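Local coordinates for murein peptide amidase A (Escherichia coli O157:H7, PDB 5HXD), which probably hydrolyses the gamma-D-glutamyl-diaminopimelic acid amide bond of murein tripeptide as a zinc-dependent amidase in the breakdown of cell-wall peptides, at residues T4-R7 and A8-G11; S216-A219 and S220-L224. All blocks are in the same frame, centred on the assembly; numbering follows the deposited sequence.

Overall arrangement
Contacts 1 and 2 are both short-range and follow in series along the chain. Residues 4-11 form a turn near the N-terminus, before strand 18-22. Residues 216-222 form a short helix late in the chain, and Tyr223 and Leu224 lead from it into helix 224-230. The centres of the two contacts are 15 Å apart and their nearest atoms about 5 Å apart, so they do not touch. Helix 53-65 links them: both pack side chains on it, and both also meet the second subunit of the homodimer. Contact 1 lies away from the active site. Contact 2 is nearer, with the Tyr223 side chain about 10 Å from that of Glu210, the predicted proton donor/acceptor.

Contact 1: T4-R7 and A8-G11; sequences TRPR and AERG
A surface turn in the N-terminal loop ahead of strand 18-22 brings Arg10 back onto Arg5 and Thr4. The Arg10 chain runs extended from CG to NE and reaches the Arg5 carbonyl. Arg10 NE donates to Arg5 O at 2.9 Å, from above the carbonyl plane. NH2 adds a weak bond to the same oxygen, so Arg5 O has one good and one weak donor. NH2 also makes a weak bond to Thr4 OG1, which lies in the guanidinium plane at its edge, 3.2 Å from Arg10 NH2. Arg7 CA lies over one face, toward the rim.

The turn itself is a short 3-10-like bend through Arg7 and Ala8. It is tied by Glu9 N to Pro6 O at 2.9 Å, a nearly straight bond of 171°. A long, weak bond joins Arg10 N to Arg7 O. Glu9 folds back over the bend: CG sits between the backbone N and the carbonyl carbon (chi1 56°), and the carboxylate crosses to the Pro6 ring. There OE2 of Glu9 lies against CG and CD of Pro6.

The Arg5 guanidinium has Glu9 O over one face and stands 86° to that of Arg10. Arg5 NH2 bonds to Arg64 O near the end of helix 53-65, and also to Ala12 O just past the turn. In the dimer, Arg7 forms a salt bridge with Asp123 of the second subunit, and Arg10 makes a cation-pi contact with Trp115 of that subunit.

Contact 2: S216-A219 and S220-L224; sequences SDEA and SEKYL
Ala219 CB approaches the Tyr223 ring obliquely, 4.4 Å from Tyr223 CD2, as an apolar contact one helical turn back. Lys222 CD, of the same segment as the ring, lies over one face, 3.7 Å above the plane of Tyr223 and offset toward the rim. Phe211 also meets the ring, with the two planes at about 50°.

Glu218 and Lys222 lie side by side and point the same way. Both have CG anti to the backbone N (chi1 -174° in each), which sends the two chains out together from one flank of the helix. Glu218 OE2 comes 3.8 Å from Lys222 CD. Lys222 NZ is 4.3 Å from Glu218 OE2, beyond salt-bridge range, so any attraction between these opposite charges is probably modest.

The backbone makes i to i+4 alpha-helical bonds through this short segment. Tyr223 N donates to Ala219 O at 3.1 Å. Lys222 N also points at Glu218 O, but the modelled distance is too short to trust. Ser220 N makes a weak bond to Ser216 O. Glu218 O takes a weak bond from Glu221 N, at 3.1 Å.

Ser215 OG bonds to Glu218 N, and Asp217 OD2 bonds to Ser117 OG of the second subunit. Ser216, Ala219 and Ser220 rest on helix 53-65 at Val57, Thr58 and Cys61, while Tyr223 packs on Pro212 and Ile214 in the loop that follows strand 206-210.

Contact 1: T4-R7 and A8-G11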
loop_
_atom_site.group_PDB
_atom_site.type_symbol
_atom_site.label_atom_id
_atom_site.label_comp_id
_atom_site.label_asym_id
_atom_site.label_seq_id
_atom_site.Cartn_x
_atom_site.Cartn_y
_atom_site.Cartn_z
ATOM N N THR A 4 -16.970 19.195 -2.990
ATOM C CA THR A 4 -16.047 18.412 -2.151
ATOM C C THR A 4 -16.229 18.630 -0.646
ATOM O O THR A 4 -16.434 19.759 -0.200
ATOM C CB THR A 4 -14.571 18.739 -2.471
ATOM O OG1 THR A 4 -14.200 19.975 -1.839
ATOM C CG2 THR A 4 -14.337 18.827 -3.975
ATOM N N ARG A 5 -16.135 17.550 0.127
ATOM C CA ARG A 5 -16.030 17.641 1.586
ATOM C C ARG A 5 -14.858 18.548 1.996
ATOM O O ARG A 5 -13.821 18.566 1.328
ATOM C CB ARG A 5 -15.846 16.252 2.205
ATOM C CG ARG A 5 -17.023 15.313 2.061
ATOM C CD ARG A 5 -17.014 14.236 3.165
ATOM N NE ARG A 5 -15.837 13.368 3.094
ATOM C CZ ARG A 5 -15.518 12.438 3.992
ATOM N NH1 ARG A 5 -16.271 12.243 5.064
ATOM N NH2 ARG A 5 -14.434 11.703 3.814
ATOM N N PRO A 6 -15.021 19.307 3.093
ATOM C CA PRO A 6 -13.938 20.152 3.621
ATOM C C PRO A 6 -12.683 19.332 3.942
ATOM O O PRO A 6 -12.793 18.249 4.527
ATOM C CB PRO A 6 -14.537 20.744 4.904
ATOM C CG PRO A 6 -15.999 20.656 4.725
ATOM C CD PRO A 6 -16.253 19.429 3.888
ATOM N N ARG A 7 -11.514 19.854 3.567
ATOM C CA ARG A 7 -10.236 19.158 3.743
ATOM C C ARG A 7 -10.053 18.642 5.163
ATOM O O ARG A 7 -9.436 17.602 5.371
ATOM C CB ARG A 7 -9.075 20.085 3.372
ATOM C CG ARG A 7 -7.756 19.377 3.093
ATOM C CD ARG A 7 -6.704 20.362 2.591
ATOM N NE ARG A 7 -6.357 21.359 3.605
ATOM C CZ ARG A 7 -5.628 22.447 3.372
ATOM N NH1 ARG A 7 -5.165 22.685 2.151
ATOM N NH2 ARG A 7 -5.362 23.300 4.357
ATOM N N ALA A 8 -10.617 19.361 6.131
ATOM C CA ALA A 8 -10.451 19.032 7.543
ATOM C C ALA A 8 -11.124 17.725 7.970
ATOM O O ALA A 8 -10.789 17.184 9.014
ATOM C CB ALA A 8 -10.968 20.177 8.396
ATOM N N GLU A 9 -12.068 17.214 7.188
ATOM C CA GLU A 9 -12.779 15.998 7.594
ATOM C C GLU A 9 -12.594 14.815 6.642
ATOM O O GLU A 9 -13.295 13.808 6.750
ATOM C CB GLU A 9 -14.270 16.290 7.776
ATOM C CG GLU A 9 -14.966 16.893 6.546
ATOM C CD GLU A 9 -16.433 17.229 6.799
ATOM O OE1 GLU A 9 -17.240 16.300 7.024
ATOM O OE2 GLU A 9 -16.767 18.432 6.800
ATOM N N ARG A 10 -11.619 14.915 5.746
ATOM C CA ARG A 10 -11.340 13.836 4.809
ATOM C C ARG A 10 -10.483 12.715 5.432
ATOM O O ARG A 10 -9.853 11.930 4.725
ATOM C CB ARG A 10 -10.662 14.408 3.558
ATOM C CG ARG A 10 -11.498 15.460 2.794
ATOM C CD ARG A 10 -10.658 16.092 1.691
ATOM N NE ARG A 10 -11.355 17.091 0.888
ATOM C CZ ARG A 10 -10.742 17.877 0.006
ATOM N NH1 ARG A 10 -9.430 17.770 -0.161
ATOM N NH2 ARG A 10 -11.420 18.772 -0.703
ATOM N N GLY A 11 -10.466 12.630 6.757
ATOM C CA GLY A 11 -9.701 11.593 7.425
ATOM C C GLY A 11 -10.429 10.262 7.530
ATOM O O GLY A 11 -9.808 9.201 7.670
#

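Contact 2: S216-A219 and S220-L224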
loop_
_atom_site.group_PDB
_atom_site.type_symbol
_atom_site.label_atom_id
_atom_site.label_comp_id
_atom_site.label_asym_id
_atom_site.label_seq_id
_atom_site.Cartn_x
_atom_site.Cartn_y
_atom_site.Cartn_z
ATOM N N SER A 216 2.452 8.665 -3.808
ATOM C CA SER A 216 1.123 8.891 -3.236
ATOM C C SER A 216 0.919 10.338 -2.760
ATOM O O SER A 216 -0.208 10.759 -2.491
ATOM C CB SER A 216 0.864 7.943 -2.058
ATOM O OG SER A 216 1.416 6.658 -2.288
ATOM N N ASP A 217 2.006 11.095 -2.644
ATOM C CA ASP A 217 1.933 12.455 -2.130
ATOM C C ASP A 217 1.610 13.460 -3.235
ATOM O O ASP A 217 0.848 14.411 -3.023
ATOM C CB ASP A 217 3.241 12.828 -1.437
ATOM C CG ASP A 217 3.232 14.245 -0.904
ATOM O OD1 ASP A 217 2.639 14.488 0.177
ATOM O OD2 ASP A 217 3.821 15.120 -1.576
ATOM N N GLU A 218 2.186 13.234 -4.416
ATOM C CA GLU A 218 1.928 14.075 -5.586
ATOM C C GLU A 218 0.670 13.634 -6.369
ATOM O O GLU A 218 0.000 14.451 -7.016
ATOM C CB GLU A 218 3.151 14.074 -6.519
ATOM C CG GLU A 218 3.026 15.047 -7.707
ATOM C CD GLU A 218 3.994 14.746 -8.841
ATOM O OE1 GLU A 218 4.941 13.959 -8.632
ATOM O OE2 GLU A 218 3.796 15.292 -9.949
ATOM N N ALA A 219 0.360 12.341 -6.321
ATOM C CA ALA A 219 -0.834 11.826 -6.980
ATOM C C ALA A 219 -2.082 12.272 -6.219
ATOM O O ALA A 219 -3.145 12.509 -6.814
ATOM C CB ALA A 219 -0.770 10.303 -7.093
ATOM N N SER A 220 -1.941 12.415 -4.903
ATOM C CA SER A 220 -3.017 12.951 -4.075
ATOM C C SER A 220 -3.218 14.458 -4.326
ATOM O O SER A 220 -4.204 15.043 -3.876
ATOM C CB SER A 220 -2.724 12.686 -2.603
ATOM O OG SER A 220 -3.850 13.001 -1.814
ATOM N N GLU A 221 -2.259 15.057 -5.036
ATOM C CA GLU A 221 -2.296 16.447 -5.519
ATOM C C GLU A 221 -2.687 16.506 -7.011
ATOM O O GLU A 221 -3.722 17.059 -7.383
ATOM C CB GLU A 221 -0.914 17.112 -5.273
ATOM C CG GLU A 221 -0.443 18.253 -6.219
ATOM C CD GLU A 221 -1.449 19.394 -6.426
ATOM O OE1 GLU A 221 -2.311 19.620 -5.541
ATOM O OE2 GLU A 221 -1.375 20.066 -7.488
ATOM N N LYS A 222 -1.857 15.901 -7.851
ATOM C CA LYS A 222 -1.957 16.022 -9.307
ATOM C C LYS A 222 -3.192 15.364 -9.952
ATOM O O LYS A 222 -3.687 15.851 -10.966
ATOM C CB LYS A 222 -0.687 15.438 -9.925
ATOM C CG LYS A 222 -0.535 15.589 -11.398
ATOM C CD LYS A 222 0.597 14.679 -11.876
ATOM C CE LYS A 222 1.009 14.980 -13.306
ATOM N NZ LYS A 222 1.513 16.375 -13.416
ATOM N N TYR A 223 -3.685 14.270 -9.368
ATOM C CA TYR A 223 -4.705 13.423 -10.007
ATOM C C TYR A 223 -6.027 13.358 -9.250
ATOM O O TYR A 223 -6.940 12.611 -9.630
ATOM C CB TYR A 223 -4.167 11.995 -10.186
ATOM C CG TYR A 223 -3.141 11.873 -11.280
ATOM C CD1 TYR A 223 -3.157 12.733 -12.355
ATOM C CD2 TYR A 223 -2.152 10.906 -11.235
ATOM C CE1 TYR A 223 -2.225 12.644 -13.355
ATOM C CE2 TYR A 223 -1.207 10.803 -12.238
ATOM C CZ TYR A 223 -1.252 11.677 -13.293
ATOM O OH TYR A 223 -0.327 11.597 -14.305
ATOM N N LEU A 224 -6.126 14.137 -8.177
ATOM C CA LEU A 224 -7.284 14.064 -7.292
ATOM C C LEU A 224 -8.478 14.669 -7.987
ATOM O O LEU A 224 -9.604 14.238 -7.768
ATOM C CB LEU A 224 -7.004 14.775 -5.966
ATOM C CG LEU A 224 -8.086 14.744 -4.881
ATOM C CD1 LEU A 224 -8.729 13.379 -4.807
ATOM C CD2 LEU A 224 -7.503 15.127 -3.519
#